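Local coordinates for putative capsid protein of prophage (Escherichia coli CFT073, PDB 3BQW) that probably serves as the major capsid protein of a prophage, the subunit that would build the head shell, at residues Thr58-Cys63 against Gly76-Thr81; Ile161-Pro166 against Gln336-Asp341. One frame throughout, in Å; residues are numbered along the deposited sequence.

Contact 1 (Thr58-Cys63 against Gly76-Thr81); sequences TMSAFC and GYETST
Thr58-Cys63 and Gly76-Thr81 pair as antiparallel beta strands, the open end of a beta hairpin at the surface of the chain. The hairpin is formed by strands 61-67 and 70-79, and strand 70-79 is an outermost strand of a four-stranded antiparallel sheet.

Two hydrogen-bonded pairs, Ala61 with Thr79 and Cys63 with Tyr77, flank the non-hydrogen-bonded pair of Phe62 and Glu78. The Ala61 pair is regular: Ala61 N to Thr79 O is 3.0 Å and Thr79 N to Ala61 O is 2.9 Å. In the next pair, Cys63 N meets Tyr77 O from above its carbonyl plane. The two short strand segments run at 131° to each other.

Phe62 and Glu78 share one face of the hairpin. CG of Phe62 stands anti to the backbone N (chi1 -167°), which brings the ring over the backbone of the neighbouring strand. One ring face covers the peptide between Gly76 and Tyr77, and Phe62 CZ is 3.4 Å from Gly76 C. Lys164 makes a cation-pi contact with the same ring. The Glu78 side chain bends at chi2 (-73°), which turns its carboxylate back over the other strand. Ser60 OG donates to Glu78 OE1 at 2.7 Å, nearly along the C-O axis. Glu78 OE2 lies 3.4 Å from Phe62 CB.

On the other face, Thr79 CG2 touches Cys63 SG at 3.7 Å, and Ala61 and Cys63 are buried against Ile161. Thr79 OG1 accepts from Thr81 N in an ST turn.

The bond from Ser60 fixes where the Glu78 carboxylate lies and would probably favour its ionised form. The face of Ala61 and Cys63 is the one turned to the buried side, and apolar and sulfur packing suits it.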
ATOM      1  N   THR A  58      10.674  -0.188  13.586  1.00 34.70           N
ATOM      2  CA  THR A  58      11.682  -1.246  13.380  1.00 33.00           C
ATOM      3  C   THR A  58      12.937  -0.668  12.726  1.00 33.01           C
ATOM      4  O   THR A  58      12.854   0.064  11.740  1.00 31.76           O
ATOM      5  CB  THR A  58      11.102  -2.385  12.504  1.00 32.24           C
ATOM      6  OG1 THR A  58       9.897  -2.851  13.102  1.00 30.56           O
ATOM      7  CG2 THR A  58      12.037  -3.541  12.382  1.00 31.22           C
ATOM      8  N   MET A  59      14.107  -1.002  13.256  1.00 32.98           N
ATOM      9  CA  MET A  59      15.320  -0.328  12.768  1.00 33.83           C
ATOM     10  C   MET A  59      16.346  -1.246  12.117  1.00 32.05           C
ATOM     11  O   MET A  59      17.425  -0.801  11.739  1.00 31.86           O
ATOM     12  CB  MET A  59      15.932   0.522  13.880  1.00 34.19           C
ATOM     13  CG  MET A  59      15.203   1.862  14.007  1.00 35.80           C
ATOM     14  SD  MET A  59      15.898   2.786  15.339  1.00 36.99           S
ATOM     15  CE  MET A  59      16.019   4.403  14.604  1.00 37.50           C
ATOM     16  N   SER A  60      15.983  -2.512  11.956  1.00 30.65           N
ATOM     17  CA  SER A  60      16.722  -3.389  11.077  1.00 29.69           C
ATOM     18  C   SER A  60      15.817  -4.443  10.482  1.00 28.74           C
ATOM     19  O   SER A  60      14.720  -4.692  10.972  1.00 27.94           O
ATOM     20  CB  SER A  60      17.910  -4.030  11.809  1.00 30.26           C
ATOM     21  OG  SER A  60      17.493  -4.888  12.834  1.00 30.54           O
ATOM     22  N   ALA A  61      16.295  -5.053   9.404  1.00 27.93           N
ATOM     23  CA  ALA A  61      15.624  -6.185   8.775  1.00 26.97           C
ATOM     24  C   ALA A  61      16.688  -7.168   8.318  1.00 26.03           C
ATOM     25  O   ALA A  61      17.853  -6.809   8.144  1.00 25.95           O
ATOM     26  CB  ALA A  61      14.757  -5.727   7.584  1.00 26.40           C
ATOM     27  N   PHE A  62      16.278  -8.419   8.165  1.00 25.66           N
ATOM     28  CA  PHE A  62      17.146  -9.479   7.677  1.00 24.74           C
ATOM     29  C   PHE A  62      16.982  -9.545   6.172  1.00 24.56           C
ATOM     30  O   PHE A  62      15.926  -9.907   5.645  1.00 24.70           O
ATOM     31  CB  PHE A  62      16.768 -10.796   8.332  1.00 25.26           C
ATOM     32  CG  PHE A  62      17.781 -11.899   8.141  1.00 24.87           C
ATOM     33  CD1 PHE A  62      18.857 -12.018   8.991  1.00 26.45           C
ATOM     34  CD2 PHE A  62      17.607 -12.849   7.153  1.00 24.61           C
ATOM     35  CE1 PHE A  62      19.756 -13.048   8.838  1.00 26.40           C
ATOM     36  CE2 PHE A  62      18.506 -13.885   6.987  1.00 24.52           C
ATOM     37  CZ  PHE A  62      19.570 -13.985   7.822  1.00 24.88           C
ATOM     38  N   CYS A  63      18.050  -9.182   5.486  1.00 24.67           N
ATOM     39  CA  CYS A  63      18.062  -9.043   4.058  1.00 24.89           C
ATOM     40  C   CYS A  63      18.895 -10.157   3.444  1.00 24.20           C
ATOM     41  O   CYS A  63      20.025 -10.400   3.859  1.00 24.28           O
ATOM     42  CB  CYS A  63      18.617  -7.664   3.687  1.00 25.01           C
ATOM     43  SG  CYS A  63      17.489  -6.352   4.196  1.00 28.16           S
ATOM     44  N   GLY A  76      22.020 -14.054   4.087  1.00 25.93           N
ATOM     45  CA  GLY A  76      21.300 -12.925   4.649  1.00 27.13           C
ATOM     46  C   GLY A  76      21.904 -12.460   5.950  1.00 28.03           C
ATOM     47  O   GLY A  76      22.614 -13.205   6.615  1.00 28.81           O
ATOM     48  N   TYR A  77      21.616 -11.221   6.324  1.00 29.40           N
ATOM     49  CA  TYR A  77      22.140 -10.641   7.551  1.00 29.99           C
ATOM     50  C   TYR A  77      21.221  -9.481   7.985  1.00 29.69           C
ATOM     51  O   TYR A  77      20.553  -8.865   7.136  1.00 29.01           O
ATOM     52  CB  TYR A  77      23.614 -10.212   7.341  1.00 31.91           C
ATOM     53  CG  TYR A  77      23.800  -9.159   6.290  1.00 33.55           C
ATOM     54  CD1 TYR A  77      24.083  -7.843   6.636  1.00 35.10           C
ATOM     55  CD2 TYR A  77      23.638  -9.464   4.944  1.00 37.20           C
ATOM     56  CE1 TYR A  77      24.199  -6.848   5.662  1.00 36.80           C
ATOM     57  CE2 TYR A  77      23.746  -8.478   3.954  1.00 38.46           C
ATOM     58  CZ  TYR A  77      24.028  -7.170   4.319  1.00 37.44           C
ATOM     59  OH  TYR A  77      24.138  -6.200   3.336  1.00 37.25           O
ATOM     60  N   GLU A  78      21.153  -9.228   9.297  1.00 29.13           N
ATOM     61  CA  GLU A  78      20.465  -8.053   9.830  1.00 29.50           C
ATOM     62  C   GLU A  78      21.212  -6.796   9.483  1.00 28.11           C
ATOM     63  O   GLU A  78      22.392  -6.678   9.754  1.00 28.22           O
ATOM     64  CB  GLU A  78      20.307  -8.073  11.340  1.00 29.49           C
ATOM     65  CG  GLU A  78      19.224  -8.970  11.809  1.00 33.24           C
ATOM     66  CD  GLU A  78      17.820  -8.472  11.546  1.00 33.74           C
ATOM     67  OE1 GLU A  78      17.537  -7.271  11.603  1.00 37.15           O
ATOM     68  OE2 GLU A  78      16.959  -9.330  11.339  1.00 40.85           O
ATOM     69  N   THR A  79      20.490  -5.856   8.891  1.00 27.51           N
ATOM     70  CA  THR A  79      21.065  -4.583   8.504  1.00 26.35           C
ATOM     71  C   THR A  79      20.040  -3.475   8.722  1.00 26.32           C
ATOM     72  O   THR A  79      18.838  -3.691   8.583  1.00 24.89           O
ATOM     73  CB  THR A  79      21.534  -4.625   7.049  1.00 26.01           C
ATOM     74  OG1 THR A  79      22.075  -3.351   6.690  1.00 24.96           O
ATOM     75  CG2 THR A  79      20.390  -5.011   6.092  1.00 25.14           C
ATOM     76  N   SER A  80      20.529  -2.293   9.080  1.00 26.61           N
ATOM     77  CA  SER A  80      19.694  -1.100   9.165  1.00 27.58           C
ATOM     78  C   SER A  80      19.725  -0.288   7.869  1.00 27.29           C
ATOM     79  O   SER A  80      19.010   0.701   7.724  1.00 28.29           O
ATOM     80  CB  SER A  80      20.122  -0.252  10.364  1.00 27.77           C
ATOM     81  OG  SER A  80      21.442   0.225  10.193  1.00 30.08           O
ATOM     82  N   THR A  81      20.538  -0.725   6.920  1.00 27.39           N
ATOM     83  CA  THR A  81      20.570  -0.157   5.583  1.00 28.14           C
ATOM     84  C   THR A  81      19.707  -1.003   4.656  1.00 28.84           C
ATOM     85  O   THR A  81      19.997  -2.182   4.439  1.00 28.32           O
ATOM     86  CB  THR A  81      22.012  -0.102   5.055  1.00 28.33           C
ATOM     87  OG1 THR A  81      22.814   0.588   6.011  1.00 28.55           O
ATOM     88  CG2 THR A  81      22.104   0.618   3.710  1.00 27.60           C
TER

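Contact 2 (Ile161-Pro166 against Gln336-Asp341); sequences IDWKIP and QPVPAD
The indole of Trp163 is sandwiched between Pro339 on one face and Ile161, two residues earlier in the chain, on the other. This is a CH-pi contact of proline on tryptophan, buried where the end of strand 159-162 packs on the end of strand 327-338, which belongs to a different sheet. Pro339 CD sits 3.6 Å from the centroid of the six-membered ring, only 9° off the ring normal. Ile161 CG2 lies over the opposite face, offset toward the rim. Gln336 NE2 is at the edge, near the ring plane. Val338 CG1 meets Trp163 CH2 at 4.1 Å.

With CG anti to the carbonyl carbon (chi1 -57°), the indole of Trp163 is swung toward Pro337-Pro339. Ile161 CD1 packs on the amide of Gln336, approaching from the opposite direction. The amide is held in turn by its NE2: Gln336 NE2 donates in the carbonyl plane to a lone pair of Pro337 O (3.1 Å). Helix 113-146 adds Leu139 against Gln336 and Ala143 against Trp163.

The polar edge of the indole is satisfied through one water. Trp163 NE1 donates to it at 2.8 Å, and the water donates a hydrogen bond to Pro337 O, also at 2.8 Å.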
ATOM      1  N   ILE A 161      13.503  -8.841   1.968  1.00 24.41           N
ATOM      2  CA  ILE A 161      13.491  -8.265   3.304  1.00 24.65           C
ATOM      3  C   ILE A 161      12.601  -9.151   4.155  1.00 24.96           C
ATOM      4  O   ILE A 161      11.467  -9.476   3.760  1.00 25.77           O
ATOM      5  CB  ILE A 161      12.876  -6.837   3.345  1.00 24.73           C
ATOM      6  CG1 ILE A 161      13.749  -5.847   2.598  1.00 24.95           C
ATOM      7  CG2 ILE A 161      12.706  -6.364   4.788  1.00 24.53           C
ATOM      8  CD1 ILE A 161      13.017  -4.498   2.307  1.00 25.28           C
ATOM      9  N   ASP A 162      13.104  -9.511   5.324  1.00 24.77           N
ATOM     10  CA  ASP A 162      12.356 -10.306   6.272  1.00 25.14           C
ATOM     11  C   ASP A 162      12.338  -9.592   7.627  1.00 25.11           C
ATOM     12  O   ASP A 162      13.375  -9.407   8.270  1.00 25.42           O
ATOM     13  CB  ASP A 162      12.979 -11.694   6.387  1.00 24.62           C
ATOM     14  CG  ASP A 162      12.174 -12.638   7.240  1.00 25.60           C
ATOM     15  OD1 ASP A 162      11.049 -12.283   7.673  1.00 26.70           O
ATOM     16  OD2 ASP A 162      12.671 -13.769   7.478  1.00 26.22           O
ATOM     17  N   TRP A 163      11.143  -9.172   8.020  1.00 25.65           N
ATOM     18  CA  TRP A 163      10.903  -8.515   9.314  1.00 26.21           C
ATOM     19  C   TRP A 163      10.770  -9.532  10.453  1.00 26.75           C
ATOM     20  O   TRP A 163      10.645  -9.143  11.605  1.00 27.09           O
ATOM     21  CB  TRP A 163       9.648  -7.672   9.240  1.00 26.17           C
ATOM     22  CG  TRP A 163       9.691  -6.616   8.131  1.00 25.92           C
ATOM     23  CD1 TRP A 163       8.977  -6.620   6.958  1.00 25.74           C
ATOM     24  CD2 TRP A 163      10.523  -5.444   8.096  1.00 25.17           C
ATOM     25  NE1 TRP A 163       9.303  -5.504   6.209  1.00 25.76           N
ATOM     26  CE2 TRP A 163      10.236  -4.763   6.882  1.00 25.62           C
ATOM     27  CE3 TRP A 163      11.478  -4.900   8.971  1.00 23.96           C
ATOM     28  CZ2 TRP A 163      10.861  -3.571   6.527  1.00 24.71           C
ATOM     29  CZ3 TRP A 163      12.101  -3.712   8.619  1.00 25.03           C
ATOM     30  CH2 TRP A 163      11.790  -3.057   7.399  1.00 25.49           C
ATOM     31  N   LYS A 164      10.802 -10.821  10.100  1.00 27.40           N
ATOM     32  CA  LYS A 164      10.832 -11.954  11.032  1.00 28.26           C
ATOM     33  C   LYS A 164       9.583 -11.941  11.908  1.00 27.50           C
ATOM     34  O   LYS A 164       9.666 -11.811  13.128  1.00 27.86           O
ATOM     35  CB  LYS A 164      12.116 -11.976  11.901  1.00 28.83           C
ATOM     36  CG  LYS A 164      13.472 -12.063  11.146  1.00 31.44           C
ATOM     37  CD  LYS A 164      14.089 -13.460  11.062  1.00 33.51           C
ATOM     38  CE  LYS A 164      15.638 -13.428  10.919  1.00 34.69           C
ATOM     39  NZ  LYS A 164      16.214 -14.659  10.246  1.00 36.25           N
ATOM     40  N   ILE A 165       8.418 -12.065  11.287  1.00 26.84           N
ATOM     41  CA  ILE A 165       7.196 -12.162  12.072  1.00 26.40           C
ATOM     42  C   ILE A 165       7.213 -13.554  12.755  1.00 25.70           C
ATOM     43  O   ILE A 165       7.618 -14.539  12.139  1.00 26.25           O
ATOM     44  CB  ILE A 165       5.929 -11.890  11.206  1.00 26.73           C
ATOM     45  CG1 ILE A 165       4.764 -11.462  12.115  1.00 26.86           C
ATOM     46  CG2 ILE A 165       5.568 -13.090  10.325  1.00 25.25           C
ATOM     47  CD1 ILE A 165       3.447 -11.214  11.387  1.00 26.20           C
ATOM     48  N   PRO A 166       6.858 -13.636  14.039  1.00 25.11           N
ATOM     49  CA  PRO A 166       6.800 -14.980  14.623  1.00 25.86           C
ATOM     50  C   PRO A 166       5.869 -15.916  13.842  1.00 25.93           C
ATOM     51  O   PRO A 166       4.842 -15.480  13.342  1.00 24.36           O
ATOM     52  CB  PRO A 166       6.292 -14.721  16.055  1.00 25.43           C
ATOM     53  CG  PRO A 166       6.719 -13.319  16.332  1.00 24.97           C
ATOM     54  CD  PRO A 166       6.509 -12.607  15.030  1.00 25.60           C
ATOM     55  N   GLN A 336       9.505   2.284   0.620  1.00 23.96           N
ATOM     56  CA  GLN A 336       9.564   1.012   1.333  1.00 23.02           C
ATOM     57  C   GLN A 336       8.817   1.150   2.664  1.00 22.28           C
ATOM     58  O   GLN A 336       9.195   1.987   3.486  1.00 22.50           O
ATOM     59  CB  GLN A 336      11.018   0.657   1.645  1.00 23.62           C
ATOM     60  CG  GLN A 336      11.198  -0.646   2.441  1.00 23.51           C
ATOM     61  CD  GLN A 336      10.544  -1.839   1.771  1.00 25.08           C
ATOM     62  OE1 GLN A 336      10.749  -2.069   0.576  1.00 28.61           O
ATOM     63  NE2 GLN A 336       9.756  -2.612   2.537  1.00 22.02           N
ATOM     64  N   PRO A 337       7.729   0.379   2.859  1.00 21.76           N
ATOM     65  CA  PRO A 337       7.065   0.332   4.158  1.00 22.20           C
ATOM     66  C   PRO A 337       7.962  -0.251   5.262  1.00 22.11           C
ATOM     67  O   PRO A 337       8.689  -1.216   5.040  1.00 22.21           O
ATOM     68  CB  PRO A 337       5.835  -0.555   3.919  1.00 22.70           C
ATOM     69  CG  PRO A 337       5.734  -0.720   2.490  1.00 23.09           C
ATOM     70  CD  PRO A 337       7.012  -0.402   1.843  1.00 21.42           C
ATOM     71  N   VAL A 338       7.942   0.397   6.419  1.00 22.40           N
ATOM     72  CA  VAL A 338       8.693  -0.049   7.569  1.00 22.74           C
ATOM     73  C   VAL A 338       7.711  -0.120   8.735  1.00 22.83           C
ATOM     74  O   VAL A 338       7.133   0.903   9.094  1.00 22.91           O
ATOM     75  CB  VAL A 338       9.848   0.914   7.919  1.00 22.40           C
ATOM     76  CG1 VAL A 338      10.587   0.407   9.140  1.00 21.78           C
ATOM     77  CG2 VAL A 338      10.803   1.062   6.715  1.00 21.95           C
ATOM     78  N   PRO A 339       7.533  -1.312   9.316  1.00 22.75           N
ATOM     79  CA  PRO A 339       6.525  -1.454  10.366  1.00 23.40           C
ATOM     80  C   PRO A 339       7.019  -0.917  11.678  1.00 23.83           C
ATOM     81  O   PRO A 339       8.226  -0.777  11.871  1.00 24.47           O
ATOM     82  CB  PRO A 339       6.314  -2.965  10.449  1.00 22.75           C
ATOM     83  CG  PRO A 339       7.655  -3.539  10.113  1.00 23.07           C
ATOM     84  CD  PRO A 339       8.221  -2.597   9.043  1.00 23.12           C
ATOM     85  N   ALA A 340       6.088  -0.599  12.570  1.00 24.69           N
ATOM     86  CA  ALA A 340       6.432  -0.267  13.929  1.00 24.43           C
ATOM     87  C   ALA A 340       6.811  -1.596  14.568  1.00 24.97           C
ATOM     88  O   ALA A 340       7.989  -1.875  14.677  1.00 26.18           O
ATOM     89  CB  ALA A 340       5.292   0.446  14.662  1.00 24.46           C
ATOM     90  N   ASP A 341       5.843  -2.435  14.925  1.00 25.17           N
ATOM     91  CA  ASP A 341       6.110  -3.734  15.551  1.00 25.69           C
ATOM     92  C   ASP A 341       5.356  -4.857  14.805  1.00 26.03           C
ATOM     93  O   ASP A 341       4.134  -4.978  14.932  1.00 26.92           O
ATOM     94  CB  ASP A 341       5.714  -3.680  17.029  1.00 25.54           C
ATOM     95  CG  ASP A 341       6.111  -4.914  17.807  1.00 26.19           C
ATOM     96  OD1 ASP A 341       6.605  -5.899  17.236  1.00 27.58           O
ATOM     97  OD2 ASP A 341       5.940  -4.894  19.040  1.00 30.03           O
TER
HETATM   98  O   HOH W   1       7.734  -3.822   4.578  1.00 35.78           O

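Overall arrangement
Contacts 1 and 2 follow one another along the chain, and their centres are about 10 Å apart. They share a sheet: strands 61-67 and 159-162 are neighbours, joined by a probable hydrogen bond from Asp162 N to Phe62 O (2.9 Å). Contact 1 is at the surface, whereas contact 2 is buried. Trp163 of contact 2 also touches contact 1: Trp163 CZ3 lies 3.5 Å from Ala61 CB. Thr58 makes a second link, to 336-341: Thr58 OG1 is 2.7 Å from Ala340 O, a probable hydrogen bond, and its O packs on Val338 CG1. Together the contacts connect the hairpin sheet to strand 327-338 of the five-stranded mixed sheet.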